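Local coordinates for transcriptional regulatory protein FixJ (Sinorhizobium meliloti, PDB 1DBW), which switches on nitrogen-fixation genes as a DNA-binding response regulator once activated by FixL, the present chain being its magnesium-binding receiver domain, at residues K104-D108 / T109-E113. The protein carries 2 engineered substitutions. Numbering follows the deposited sequence.
Sequences KPFED and TVIIE
F106 and I111 pack together between residues 104-108 and 109-113. They lie five residues apart, where the loop after strand 100-103 enters helix 108-119. The I111 CG2 methyl sits 3.8 Å from F106 CE1. I111 CB lies 3.9 Å from F106 CD1. The ring and the branched chain cross obliquely. F106 CG stands between its own N and carbonyl carbon (chi1 51°), which swings the ring over to the first helical turn. The I111 CG2 methyl also rests against D108 O at 3.3 Å, a close non-bonded approach. I111 is buried and also packs on I79, I102 and M22; F106 also touches I81. With an alanine at F106, the CB and CG2 of I111 would probably lose their aromatic neighbour and a gap would open beside the first turn.

Backbone hydrogen bonds start the helix. E107 is the N-cap residue, and its carbonyl O takes two of them. I111 N to E107 O is 3.3 Å, with an N-H...O angle of 157°. V110 N to E107 O is shorter at 2.9 Å, but it is bent to 126° and weak. Next, I112 N donates to D108 O at 3.0 Å.

The cis peptide before P105 belongs to the KP motif of CheY-like receivers. K104 NZ forms a salt bridge with D54, the predicted phosphorylation site and a magnesium ligand. Backbone polar bonds thus fix the start of the final helix, while apolar packing holds the F106 ring against I111, beside the acidic site.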
loop_
_atom_site.group_PDB
_atom_site.type_symbol
_atom_site.label_atom_id
_atom_site.label_comp_id
_atom_site.label_asym_id
_atom_site.label_seq_id
_atom_site.Cartn_x
_atom_site.Cartn_y
_atom_site.Cartn_z
ATOM N N LYS A 104 4.789 -5.925 10.340
ATOM C CA LYS A 104 5.458 -7.129 9.902
ATOM C C LYS A 104 6.049 -7.899 11.094
ATOM O O LYS A 104 6.445 -7.288 12.099
ATOM C CB LYS A 104 6.625 -6.765 8.979
ATOM C CG LYS A 104 6.222 -6.135 7.685
ATOM C CD LYS A 104 7.371 -6.071 6.701
ATOM C CE LYS A 104 8.257 -4.867 6.943
ATOM N NZ LYS A 104 9.215 -4.719 5.826
ATOM N N PRO A 105 6.045 -9.247 11.029
ATOM C CA PRO A 105 5.524 -10.090 9.939
ATOM C C PRO A 105 4.014 -10.192 10.110
ATOM O O PRO A 105 3.480 -10.005 11.228
ATOM C CB PRO A 105 6.171 -11.460 10.204
ATOM C CG PRO A 105 7.344 -11.149 11.116
ATOM C CD PRO A 105 6.818 -10.056 11.994
ATOM N N PHE A 106 3.305 -10.455 9.007
ATOM C CA PHE A 106 1.855 -10.575 9.074
ATOM C C PHE A 106 1.387 -11.848 8.394
ATOM O O PHE A 106 2.089 -12.382 7.540
ATOM C CB PHE A 106 1.186 -9.371 8.394
ATOM C CG PHE A 106 1.704 -9.098 7.006
ATOM C CD1 PHE A 106 1.238 -9.842 5.918
ATOM C CD2 PHE A 106 2.698 -8.160 6.787
ATOM C CE1 PHE A 106 1.763 -9.664 4.628
ATOM C CE2 PHE A 106 3.230 -7.970 5.507
ATOM C CZ PHE A 106 2.759 -8.731 4.419
ATOM N N GLU A 107 0.192 -12.300 8.763
ATOM C CA GLU A 107 -0.416 -13.479 8.162
ATOM C C GLU A 107 -1.072 -12.992 6.874
ATOM O O GLU A 107 -1.622 -11.886 6.821
ATOM C CB GLU A 107 -1.559 -14.051 9.024
ATOM C CG GLU A 107 -1.204 -14.475 10.421
ATOM C CD GLU A 107 -0.811 -15.932 10.529
ATOM O OE1 GLU A 107 -1.076 -16.720 9.585
ATOM O OE2 GLU A 107 -0.230 -16.287 11.582
ATOM N N ASP A 108 -1.105 -13.863 5.888
ATOM C CA ASP A 108 -1.733 -13.528 4.620
ATOM C C ASP A 108 -3.193 -13.149 4.834
ATOM O O ASP A 108 -3.672 -12.180 4.261
ATOM C CB ASP A 108 -1.656 -14.717 3.664
ATOM C CG ASP A 108 -0.231 -15.020 3.227
ATOM O OD1 ASP A 108 0.625 -14.112 3.277
ATOM O OD2 ASP A 108 0.022 -16.166 2.826
ATOM N N THR A 109 -3.899 -13.867 5.708
ATOM C CA THR A 109 -5.302 -13.542 5.930
ATOM C C THR A 109 -5.480 -12.121 6.453
ATOM O O THR A 109 -6.407 -11.433 6.058
ATOM C CB THR A 109 -5.964 -14.532 6.897
ATOM O OG1 THR A 109 -5.269 -14.484 8.145
ATOM C CG2 THR A 109 -5.898 -15.942 6.332
ATOM N N VAL A 110 -4.525 -11.655 7.256
ATOM C CA VAL A 110 -4.601 -10.322 7.827
ATOM C C VAL A 110 -4.420 -9.191 6.815
ATOM O O VAL A 110 -5.163 -8.198 6.862
ATOM C CB VAL A 110 -3.601 -10.140 8.991
ATOM C CG1 VAL A 110 -3.477 -8.680 9.385
ATOM C CG2 VAL A 110 -4.091 -10.922 10.180
ATOM N N ILE A 111 -3.456 -9.333 5.908
ATOM C CA ILE A 111 -3.255 -8.289 4.919
ATOM C C ILE A 111 -4.420 -8.337 3.926
ATOM O O ILE A 111 -4.877 -7.301 3.459
ATOM C CB ILE A 111 -1.899 -8.413 4.197
ATOM C CG1 ILE A 111 -1.648 -7.176 3.327
ATOM C CG2 ILE A 111 -1.848 -9.647 3.331
ATOM C CD1 ILE A 111 -1.659 -5.896 4.081
ATOM N N ILE A 112 -4.904 -9.530 3.614
ATOM C CA ILE A 112 -6.047 -9.637 2.685
ATOM C C ILE A 112 -7.287 -8.928 3.273
ATOM O O ILE A 112 -7.994 -8.197 2.578
ATOM C CB ILE A 112 -6.344 -11.117 2.360
ATOM C CG1 ILE A 112 -5.229 -11.663 1.457
ATOM C CG2 ILE A 112 -7.718 -11.277 1.679
ATOM C CD1 ILE A 112 -5.226 -13.174 1.313
ATOM N N GLU A 113 -7.551 -9.123 4.561
ATOM C CA GLU A 113 -8.696 -8.458 5.178
ATOM C C GLU A 113 -8.537 -6.940 5.158
ATOM O O GLU A 113 -9.507 -6.224 4.903
ATOM C CB GLU A 113 -8.911 -8.957 6.609
ATOM C CG GLU A 113 -9.157 -10.461 6.692
ATOM C CD GLU A 113 -10.629 -10.834 6.717
ATOM O OE1 GLU A 113 -11.427 -10.152 6.036
ATOM O OE2 GLU A 113 -10.984 -11.820 7.417
#